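Local coordinates for calcium uptake protein 3, mitochondrial (Homo sapiens, PDB 6AGI), which senses calcium through its EF-hands and, as a disulfide-linked heterodimer with MICU1, regulates the mitochondrial calcium uniporter channel, at residues 304-309 with 363-368; 262-267 with 298-303; 326-331 with 343-348. All blocks are in the same frame, centred on the assembly; numbering follows the deposited sequence.

Interaction 1: residues 304-309 with 363-368; sequences NNLEDF and KEFIGI. With CA (calcium ion), chain G.
The rings of F309 and F365 each receive one aliphatic tip from the opposite segment. I366 CD1 approaches the F309 ring obliquely and lies alongside its CD2-CE2 side, 3.7 Å from F309 CD2 and 4.0 Å from F309 CE2. L306 CD1 approaches the F365 ring, also obliquely, 4.2 Å from F365 CE2. Other rings join them: F302 and F328 stand edge-to-face with F309, and F365 meets F352 with the planes inclined at about 60°.

Torsions explain how the small contact is reached. F309 carries CG opposite its backbone N (chi1 -167°) and thereby throws the ring from helix 306-312 toward residues 363-368. I366 leaves its backbone at an angle to the partner, but its extended second torsion (chi2 -170°) carries CD1 up to the ring. The backbones themselves stay well separated, with L306 CA and I366 CA, the closest pair, 7.8 Å apart. Together the segments bury 202 Å².

One residue before F365, E364 turns the other way and binds the calcium ion through OE2 at 2.6 Å. D353, D355, D357 and the carbonyl of Q359 also bind this ion. Counting from D353, E364 is the twelfth residue of the EF-hand loop; here it gives the ion OE2, with E364 OE1 4.1 Å from the calcium. At the far end, N304 ND2 donates to the carbonyl of L100, and E307 and D308 pack on the second subunit.

The closest pairs across this contact are carbon on carbon; the one polar neighbour, I366 O, is merely brushed by L306 CD2. Dispersion and exclusion of water therefore join the residues just after E364 to helix 306-312, without directional bonds between the two segments.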
loop_
_atom_site.group_PDB
_atom_site.type_symbol
_atom_site.label_atom_id
_atom_site.label_comp_id
_atom_site.label_asym_id
_atom_site.label_seq_id
_atom_site.Cartn_x
_atom_site.Cartn_y
_atom_site.Cartn_z
ATOM N N ASN B 304 -7.592 -5.051 -4.606
ATOM C CA ASN B 304 -7.418 -4.512 -3.272
ATOM C C ASN B 304 -6.124 -4.973 -2.626
ATOM O O ASN B 304 -5.709 -4.374 -1.630
ATOM C CB ASN B 304 -8.632 -4.814 -2.390
ATOM C CG ASN B 304 -9.779 -3.879 -2.690
ATOM O OD1 ASN B 304 -9.607 -2.901 -3.403
ATOM N ND2 ASN B 304 -10.932 -4.151 -2.138
ATOM N N ASN B 305 -5.440 -5.956 -3.207
ATOM C CA ASN B 305 -4.140 -6.393 -2.707
ATOM C C ASN B 305 -3.011 -5.906 -3.626
ATOM O O ASN B 305 -1.935 -6.530 -3.753
ATOM C CB ASN B 305 -4.142 -7.907 -2.578
ATOM C CG ASN B 305 -4.517 -8.376 -1.203
ATOM O OD1 ASN B 305 -5.563 -9.015 -1.009
ATOM N ND2 ASN B 305 -3.688 -8.037 -0.223
ATOM N N LEU B 306 -3.257 -4.782 -4.297
ATOM C CA LEU B 306 -2.309 -4.347 -5.307
ATOM C C LEU B 306 -0.928 -4.047 -4.738
ATOM O O LEU B 306 0.064 -4.204 -5.459
ATOM C CB LEU B 306 -2.840 -3.120 -6.046
ATOM C CG LEU B 306 -2.125 -3.010 -7.401
ATOM C CD1 LEU B 306 -2.601 -4.081 -8.353
ATOM C CD2 LEU B 306 -2.310 -1.640 -8.016
ATOM N N GLU B 307 -0.884 -3.555 -3.503
ATOM C CA GLU B 307 0.371 -3.195 -2.860
ATOM C C GLU B 307 1.260 -4.415 -2.817
ATOM O O GLU B 307 2.357 -4.426 -3.375
ATOM C CB GLU B 307 0.120 -2.672 -1.444
ATOM C CG GLU B 307 -0.327 -1.221 -1.390
ATOM C CD GLU B 307 -1.784 -1.045 -1.772
ATOM O OE1 GLU B 307 -2.437 -2.056 -2.107
ATOM O OE2 GLU B 307 -2.276 0.103 -1.736
ATOM N N ASP B 308 0.772 -5.450 -2.149
ATOM C CA ASP B 308 1.519 -6.699 -2.046
ATOM C C ASP B 308 2.001 -7.123 -3.424
ATOM O O ASP B 308 3.157 -7.552 -3.586
ATOM C CB ASP B 308 0.664 -7.814 -1.432
ATOM C CG ASP B 308 0.470 -7.660 0.084
ATOM O OD1 ASP B 308 0.571 -6.505 0.577
ATOM O OD2 ASP B 308 0.275 -8.670 0.802
ATOM N N PHE B 309 1.170 -6.914 -4.456
ATOM C CA PHE B 309 1.636 -7.236 -5.809
ATOM C C PHE B 309 2.846 -6.387 -6.209
ATOM O O PHE B 309 3.810 -6.897 -6.811
ATOM C CB PHE B 309 0.507 -7.046 -6.817
ATOM C CG PHE B 309 0.785 -7.647 -8.178
ATOM C CD1 PHE B 309 0.898 -9.022 -8.348
ATOM C CD2 PHE B 309 0.907 -6.825 -9.296
ATOM C CE1 PHE B 309 1.142 -9.566 -9.606
ATOM C CE2 PHE B 309 1.138 -7.366 -10.562
ATOM C CZ PHE B 309 1.257 -8.742 -10.716
ATOM N N LYS B 363 4.191 0.842 -15.840
ATOM C CA LYS B 363 3.144 1.845 -15.971
ATOM C C LYS B 363 2.072 1.429 -16.972
ATOM O O LYS B 363 1.054 2.110 -17.099
ATOM C CB LYS B 363 3.764 3.215 -16.312
ATOM C CG LYS B 363 2.781 4.378 -16.614
ATOM C CD LYS B 363 2.379 4.440 -18.107
ATOM C CE LYS B 363 1.079 5.252 -18.311
ATOM N NZ LYS B 363 0.370 4.881 -19.574
ATOM N N GLU B 364 2.180 0.233 -17.540
ATOM C CA GLU B 364 1.046 -0.285 -18.298
ATOM C C GLU B 364 -0.035 -0.806 -17.351
ATOM O O GLU B 364 -1.234 -0.667 -17.626
ATOM C CB GLU B 364 1.504 -1.371 -19.271
ATOM C CG GLU B 364 2.541 -0.933 -20.276
ATOM C CD GLU B 364 2.416 -1.659 -21.601
ATOM O OE1 GLU B 364 2.037 -1.040 -22.616
ATOM O OE2 GLU B 364 2.744 -2.862 -21.621
ATOM N N PHE B 365 0.364 -1.421 -16.238
ATOM C CA PHE B 365 -0.626 -1.867 -15.263
ATOM C C PHE B 365 -0.515 -1.132 -13.923
ATOM O O PHE B 365 -1.375 -0.300 -13.599
ATOM C CB PHE B 365 -0.552 -3.385 -15.019
ATOM C CG PHE B 365 -1.706 -3.887 -14.211
ATOM C CD1 PHE B 365 -2.964 -3.323 -14.419
ATOM C CD2 PHE B 365 -1.554 -4.807 -13.192
ATOM C CE1 PHE B 365 -4.059 -3.717 -13.695
ATOM C CE2 PHE B 365 -2.661 -5.212 -12.440
ATOM C CZ PHE B 365 -3.918 -4.654 -12.698
ATOM N N ILE B 366 0.525 -1.419 -13.130
ATOM C CA ILE B 366 0.548 -0.972 -11.734
ATOM C C ILE B 366 0.510 0.550 -11.624
ATOM O O ILE B 366 -0.260 1.111 -10.827
ATOM C CB ILE B 366 1.770 -1.546 -10.997
ATOM C CG1 ILE B 366 1.696 -3.075 -10.933
ATOM C CG2 ILE B 366 1.932 -0.922 -9.624
ATOM C CD1 ILE B 366 2.754 -3.713 -10.006
ATOM N N GLY B 367 1.335 1.238 -12.421
ATOM C CA GLY B 367 1.334 2.693 -12.399
ATOM C C GLY B 367 -0.020 3.276 -12.739
ATOM O O GLY B 367 -0.437 4.292 -12.177
ATOM N N ILE B 368 -0.741 2.618 -13.645
ATOM C CA ILE B 368 -2.009 3.147 -14.118
ATOM C C ILE B 368 -3.137 3.024 -13.085
ATOM O O ILE B 368 -4.107 3.785 -13.165
ATOM C CB ILE B 368 -2.310 2.509 -15.494
ATOM C CG1 ILE B 368 -1.614 3.337 -16.572
ATOM C CG2 ILE B 368 -3.792 2.389 -15.783
ATOM C CD1 ILE B 368 -2.316 4.631 -16.931
HETATM CA CA CA G . 3.599 -4.762 -23.188
#

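Interaction 2: residues 262-267 with 298-303; sequences AHILLR and SFFQFL
F299 and F300, neighbours on helix 293-304, both close on L265 of helix 258-265. The two helices each follow one strand of a short antiparallel pair, 255-256 with 291-292, the arrangement of paired EF-hand motifs; helix 293-304 is the exiting helix of the degenerate EF-hand 2.

Taken in order, F299 comes first. Its CG lies opposite the backbone N (chi1 -177°), sending the ring toward helix 258-265, where L265 advances from the opposite direction. F299 CE2 is the ring atom nearest to L265 CD2, and the same methyl is 3.9 Å from F299 CD2. F261 adds an edge-to-face partner to this ring, and V348 of helix 342-352 touches it too.

F300 follows with its first torsion turned to the other side (chi1 -67°), and its ring end swings in to meet both branched residues. F300 CZ is 3.8 Å from L265 CD2 and 3.9 Å from I264 CG2, so the para carbon bridges two consecutive residues. The I264 and F300 side chains run at about a right angle to each other. One face of the F300 ring is covered by its own neighbour, with F299 CD2 4.2 Å above the plane and over the centre. F296 and Y268 also meet F300, and L242 of helix 227-250 packs against it.

F302 faces elsewhere, standing edge-to-face with F309 and F340. One helical turn beyond F299, L303 points toward the partner but stops just short of firm contact: L303 CD1 is 4.6 Å from L265 CD2.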
loop_
_atom_site.group_PDB
_atom_site.type_symbol
_atom_site.label_atom_id
_atom_site.label_comp_id
_atom_site.label_asym_id
_atom_site.label_seq_id
_atom_site.Cartn_x
_atom_site.Cartn_y
_atom_site.Cartn_z
ATOM N N ALA B 262 -13.608 -4.447 -19.220
ATOM C CA ALA B 262 -12.717 -3.299 -19.333
ATOM C C ALA B 262 -13.446 -2.010 -18.979
ATOM O O ALA B 262 -12.897 -1.137 -18.286
ATOM C CB ALA B 262 -12.144 -3.231 -20.749
ATOM N N HIS B 263 -14.704 -1.894 -19.414
ATOM C CA HIS B 263 -15.470 -0.686 -19.138
ATOM C C HIS B 263 -15.594 -0.458 -17.641
ATOM O O HIS B 263 -15.428 0.672 -17.174
ATOM C CB HIS B 263 -16.847 -0.766 -19.808
ATOM C CG HIS B 263 -17.870 0.169 -19.232
ATOM N ND1 HIS B 263 -17.780 1.540 -19.346
ATOM C CD2 HIS B 263 -19.015 -0.078 -18.550
ATOM C CE1 HIS B 263 -18.822 2.099 -18.751
ATOM N NE2 HIS B 263 -19.586 1.138 -18.260
ATOM N N ILE B 264 -15.903 -1.514 -16.875
ATOM C CA ILE B 264 -15.917 -1.422 -15.411
ATOM C C ILE B 264 -14.533 -1.059 -14.883
ATOM O O ILE B 264 -14.390 -0.243 -13.958
ATOM C CB ILE B 264 -16.409 -2.739 -14.785
ATOM C CG1 ILE B 264 -17.866 -3.019 -15.153
ATOM C CG2 ILE B 264 -16.259 -2.683 -13.285
ATOM C CD1 ILE B 264 -18.305 -4.428 -14.770
ATOM N N LEU B 265 -13.492 -1.668 -15.465
ATOM C CA LEU B 265 -12.117 -1.416 -15.037
ATOM C C LEU B 265 -11.735 0.054 -15.125
ATOM O O LEU B 265 -10.927 0.530 -14.325
ATOM C CB LEU B 265 -11.139 -2.229 -15.876
ATOM C CG LEU B 265 -11.107 -3.698 -15.519
ATOM C CD1 LEU B 265 -9.966 -4.400 -16.247
ATOM C CD2 LEU B 265 -10.954 -3.726 -14.050
ATOM N N LEU B 266 -12.256 0.781 -16.112
ATOM C CA LEU B 266 -11.807 2.158 -16.266
ATOM C C LEU B 266 -12.196 3.044 -15.096
ATOM O O LEU B 266 -11.639 4.142 -14.963
ATOM C CB LEU B 266 -12.316 2.773 -17.564
ATOM C CG LEU B 266 -11.253 2.626 -18.664
ATOM C CD1 LEU B 266 -10.672 1.208 -18.780
ATOM C CD2 LEU B 266 -11.749 3.147 -20.014
ATOM N N ARG B 267 -13.126 2.619 -14.241
ATOM C CA ARG B 267 -13.314 3.408 -13.032
ATOM C C ARG B 267 -12.101 3.328 -12.106
ATOM O O ARG B 267 -11.797 4.309 -11.406
ATOM C CB ARG B 267 -14.597 2.908 -12.332
ATOM N N SER B 298 -12.148 -12.548 -8.388
ATOM C CA SER B 298 -10.703 -12.724 -8.290
ATOM C C SER B 298 -9.990 -11.418 -8.578
ATOM O O SER B 298 -9.162 -10.945 -7.788
ATOM C CB SER B 298 -10.251 -13.804 -9.259
ATOM O OG SER B 298 -10.362 -15.072 -8.638
ATOM N N PHE B 299 -10.344 -10.795 -9.696
ATOM C CA PHE B 299 -9.612 -9.611 -10.114
ATOM C C PHE B 299 -9.856 -8.425 -9.191
ATOM O O PHE B 299 -8.920 -7.670 -8.906
ATOM C CB PHE B 299 -9.952 -9.257 -11.560
ATOM C CG PHE B 299 -9.190 -8.098 -12.080
ATOM C CD1 PHE B 299 -7.934 -8.295 -12.612
ATOM C CD2 PHE B 299 -9.674 -6.813 -11.985
ATOM C CE1 PHE B 299 -7.192 -7.242 -13.078
ATOM C CE2 PHE B 299 -8.931 -5.760 -12.448
ATOM C CZ PHE B 299 -7.699 -5.972 -13.000
ATOM N N PHE B 300 -11.054 -8.265 -8.646
ATOM C CA PHE B 300 -11.142 -7.128 -7.733
ATOM C C PHE B 300 -10.555 -7.404 -6.335
ATOM O O PHE B 300 -9.995 -6.488 -5.703
ATOM C CB PHE B 300 -12.576 -6.611 -7.726
ATOM C CG PHE B 300 -12.964 -6.002 -9.056
ATOM C CD1 PHE B 300 -12.608 -4.695 -9.357
ATOM C CD2 PHE B 300 -13.563 -6.762 -10.047
ATOM C CE1 PHE B 300 -12.895 -4.132 -10.582
ATOM C CE2 PHE B 300 -13.868 -6.202 -11.280
ATOM C CZ PHE B 300 -13.528 -4.881 -11.542
ATOM N N GLN B 301 -10.573 -8.643 -5.856
ATOM C CA GLN B 301 -9.807 -8.929 -4.647
ATOM C C GLN B 301 -8.338 -8.603 -4.867
ATOM O O GLN B 301 -7.679 -7.972 -4.012
ATOM C CB GLN B 301 -10.005 -10.383 -4.224
ATOM C CG GLN B 301 -11.207 -10.562 -3.297
ATOM C CD GLN B 301 -11.728 -11.985 -3.259
ATOM O OE1 GLN B 301 -11.100 -12.915 -3.773
ATOM N NE2 GLN B 301 -12.910 -12.154 -2.677
ATOM N N PHE B 302 -7.821 -8.991 -6.037
ATOM C CA PHE B 302 -6.440 -8.672 -6.394
ATOM C C PHE B 302 -6.200 -7.158 -6.439
ATOM O O PHE B 302 -5.162 -6.666 -5.955
ATOM C CB PHE B 302 -6.121 -9.312 -7.740
ATOM C CG PHE B 302 -4.948 -8.714 -8.425
ATOM C CD1 PHE B 302 -3.679 -8.830 -7.876
ATOM C CD2 PHE B 302 -5.109 -7.983 -9.580
ATOM C CE1 PHE B 302 -2.589 -8.253 -8.499
ATOM C CE2 PHE B 302 -4.023 -7.396 -10.198
ATOM C CZ PHE B 302 -2.761 -7.529 -9.663
ATOM N N LEU B 303 -7.168 -6.387 -6.963
ATOM C CA LEU B 303 -6.976 -4.934 -6.960
ATOM C C LEU B 303 -6.926 -4.392 -5.553
ATOM O O LEU B 303 -6.246 -3.386 -5.309
ATOM C CB LEU B 303 -8.063 -4.179 -7.721
ATOM C CG LEU B 303 -7.985 -4.282 -9.226
ATOM C CD1 LEU B 303 -8.997 -3.365 -9.913
ATOM C CD2 LEU B 303 -6.549 -4.040 -9.660
#

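Interaction 3: residues 326-331 with 343-348; sequences DEFKRA and HLVNTV
V345 of helix 342-352 fits between F328 and K329 of helix 325-336, and this forms the close-packed half of the contact. Its CG1 lies 4.0 Å from F328 CD1, an oblique approach to the ring, while V345 CG2 is 3.9 Å from K329 CB. With CG1 opposite the backbone N (chi1 171°), CG2 can reach K329 CB while also lying near F328 CD1. K329 CA and V345 CA come within 6.6 Å, close for two helices. On the inner side F328 stands edge-to-face with F349 and F309 and touches F365.

The outer side is looser and polar. K329 contributes mainly its CB, and its chain bends at the third torsion (chi3 32°). Beyond it, R330 NH1 forms a salt bridge with E327 OE2 at 3.1 Å, the carboxylate oxygen lying at the edge of the guanidinium and in its plane. The same guanidinium donates to the carbonyls of N112 and M113 of the second subunit, another copy of this protein, which this outward face therefore meets.

Helix 325-336 follows strand 323-324, and helix 342-352 leads into the calcium loop of EF-hand 3. An exiting helix packed on the next entering helix is the arrangement of a paired EF-hand domain.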
loop_
_atom_site.group_PDB
_atom_site.type_symbol
_atom_site.label_atom_id
_atom_site.label_comp_id
_atom_site.label_asym_id
_atom_site.label_seq_id
_atom_site.Cartn_x
_atom_site.Cartn_y
_atom_site.Cartn_z
ATOM N N ASP B 326 2.763 -15.792 -17.785
ATOM C CA ASP B 326 2.944 -16.916 -16.874
ATOM C C ASP B 326 3.388 -16.448 -15.493
ATOM O O ASP B 326 2.746 -16.752 -14.477
ATOM C CB ASP B 326 3.943 -17.907 -17.454
ATOM C CG ASP B 326 3.365 -18.729 -18.578
ATOM O OD1 ASP B 326 3.187 -18.210 -19.702
ATOM O OD2 ASP B 326 3.109 -19.919 -18.332
ATOM N N GLU B 327 4.495 -15.711 -15.425
ATOM C CA GLU B 327 4.930 -15.229 -14.128
ATOM C C GLU B 327 4.125 -14.021 -13.670
ATOM O O GLU B 327 4.215 -13.648 -12.495
ATOM C CB GLU B 327 6.442 -14.938 -14.146
ATOM C CG GLU B 327 7.054 -14.761 -12.726
ATOM C CD GLU B 327 7.732 -16.030 -12.155
ATOM O OE1 GLU B 327 7.976 -17.005 -12.910
ATOM O OE2 GLU B 327 7.995 -16.056 -10.928
ATOM N N PHE B 328 3.299 -13.423 -14.537
ATOM C CA PHE B 328 2.289 -12.504 -14.017
ATOM C C PHE B 328 1.284 -13.268 -13.169
ATOM O O PHE B 328 0.985 -12.878 -12.031
ATOM C CB PHE B 328 1.582 -11.755 -15.148
ATOM C CG PHE B 328 0.466 -10.847 -14.676
ATOM C CD1 PHE B 328 -0.804 -11.345 -14.416
ATOM C CD2 PHE B 328 0.689 -9.500 -14.476
ATOM C CE1 PHE B 328 -1.819 -10.517 -13.983
ATOM C CE2 PHE B 328 -0.321 -8.675 -14.045
ATOM C CZ PHE B 328 -1.574 -9.183 -13.802
ATOM N N LYS B 329 0.769 -14.380 -13.703
ATOM C CA LYS B 329 -0.130 -15.220 -12.923
ATOM C C LYS B 329 0.545 -15.703 -11.641
ATOM O O LYS B 329 -0.046 -15.670 -10.546
ATOM C CB LYS B 329 -0.600 -16.415 -13.754
ATOM C CG LYS B 329 -1.065 -17.560 -12.865
ATOM C CD LYS B 329 -2.005 -18.501 -13.556
ATOM C CE LYS B 329 -1.699 -18.621 -15.025
ATOM N NZ LYS B 329 -2.181 -19.955 -15.452
ATOM N N ARG B 330 1.808 -16.133 -11.752
ATOM C CA ARG B 330 2.447 -16.703 -10.578
ATOM C C ARG B 330 2.724 -15.634 -9.529
ATOM O O ARG B 330 2.561 -15.883 -8.324
ATOM C CB ARG B 330 3.730 -17.418 -10.988
ATOM C CG ARG B 330 4.435 -17.981 -9.801
ATOM C CD ARG B 330 5.510 -18.988 -10.138
ATOM N NE ARG B 330 5.992 -19.538 -8.877
ATOM C CZ ARG B 330 6.875 -18.936 -8.088
ATOM N NH1 ARG B 330 7.472 -17.820 -8.490
ATOM N NH2 ARG B 330 7.227 -19.500 -6.937
ATOM N N ALA B 331 3.074 -14.418 -9.971
ATOM C CA ALA B 331 3.227 -13.306 -9.039
ATOM C C ALA B 331 1.909 -13.009 -8.343
ATOM O O ALA B 331 1.874 -12.770 -7.125
ATOM C CB ALA B 331 3.743 -12.067 -9.768
ATOM N N HIS B 343 -7.454 -17.524 -18.774
ATOM C CA HIS B 343 -8.311 -16.631 -19.529
ATOM C C HIS B 343 -8.294 -15.226 -18.935
ATOM O O HIS B 343 -8.153 -14.236 -19.663
ATOM C CB HIS B 343 -9.736 -17.163 -19.590
ATOM C CG HIS B 343 -10.632 -16.274 -20.384
ATOM N ND1 HIS B 343 -11.698 -15.599 -19.830
ATOM C CD2 HIS B 343 -10.577 -15.900 -21.684
ATOM C CE1 HIS B 343 -12.281 -14.870 -20.764
ATOM N NE2 HIS B 343 -11.621 -15.034 -21.897
ATOM N N LEU B 344 -8.426 -15.118 -17.609
ATOM C CA LEU B 344 -8.406 -13.803 -16.972
ATOM C C LEU B 344 -7.085 -13.097 -17.229
ATOM O O LEU B 344 -7.059 -11.927 -17.623
ATOM C CB LEU B 344 -8.649 -13.927 -15.466
ATOM C CG LEU B 344 -8.654 -12.630 -14.640
ATOM C CD1 LEU B 344 -9.776 -11.718 -15.099
ATOM C CD2 LEU B 344 -8.797 -12.910 -13.157
ATOM N N VAL B 345 -5.976 -13.810 -17.051
ATOM C CA VAL B 345 -4.671 -13.205 -17.274
ATOM C C VAL B 345 -4.550 -12.747 -18.712
ATOM O O VAL B 345 -4.142 -11.612 -18.992
ATOM C CB VAL B 345 -3.547 -14.183 -16.890
ATOM C CG1 VAL B 345 -2.220 -13.635 -17.330
ATOM C CG2 VAL B 345 -3.518 -14.379 -15.381
ATOM N N ASN B 346 -4.927 -13.615 -19.645
ATOM C CA ASN B 346 -4.831 -13.272 -21.059
ATOM C C ASN B 346 -5.688 -12.057 -21.378
ATOM O O ASN B 346 -5.289 -11.178 -22.160
ATOM C CB ASN B 346 -5.237 -14.491 -21.889
ATOM C CG ASN B 346 -5.024 -14.299 -23.373
ATOM O OD1 ASN B 346 -4.850 -13.184 -23.871
ATOM N ND2 ASN B 346 -4.959 -15.413 -24.084
ATOM N N THR B 347 -6.851 -11.967 -20.741
ATOM C CA THR B 347 -7.732 -10.843 -20.990
ATOM C C THR B 347 -7.126 -9.552 -20.457
ATOM O O THR B 347 -7.115 -8.532 -21.154
ATOM C CB THR B 347 -9.100 -11.121 -20.386
ATOM O OG1 THR B 347 -9.641 -12.309 -20.988
ATOM C CG2 THR B 347 -10.025 -9.952 -20.678
ATOM N N VAL B 348 -6.609 -9.579 -19.222
ATOM C CA VAL B 348 -5.928 -8.406 -18.672
ATOM C C VAL B 348 -4.805 -7.962 -19.597
ATOM O O VAL B 348 -4.635 -6.765 -19.858
ATOM C CB VAL B 348 -5.399 -8.686 -17.250
ATOM C CG1 VAL B 348 -4.539 -7.546 -16.791
ATOM C CG2 VAL B 348 -6.531 -8.879 -16.274
#

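Interactions 1, 2 and 3 lie 11 to 14 Å apart between centres and share one phenylalanine-rich core. Interactions 1 and 2 join where F365 CE2 meets F302 CE2 at 3.4 Å, helices 293-304 and 306-312 being consecutive in the chain. Interaction 3 is nested within the chain loop closed by interaction 1, and F309 CZ lies 3.7 Å from F328 CE2. F299 CE1 and V348 CG2, 3.7 Å apart, link interactions 2 and 3. Calcium is bound directly in interaction 1 alone; the F328 side chain of interaction 3 is about 10 Å from a calcium ion. Interactions 1 and 3 also touch the second subunit, whereas interaction 2 does not.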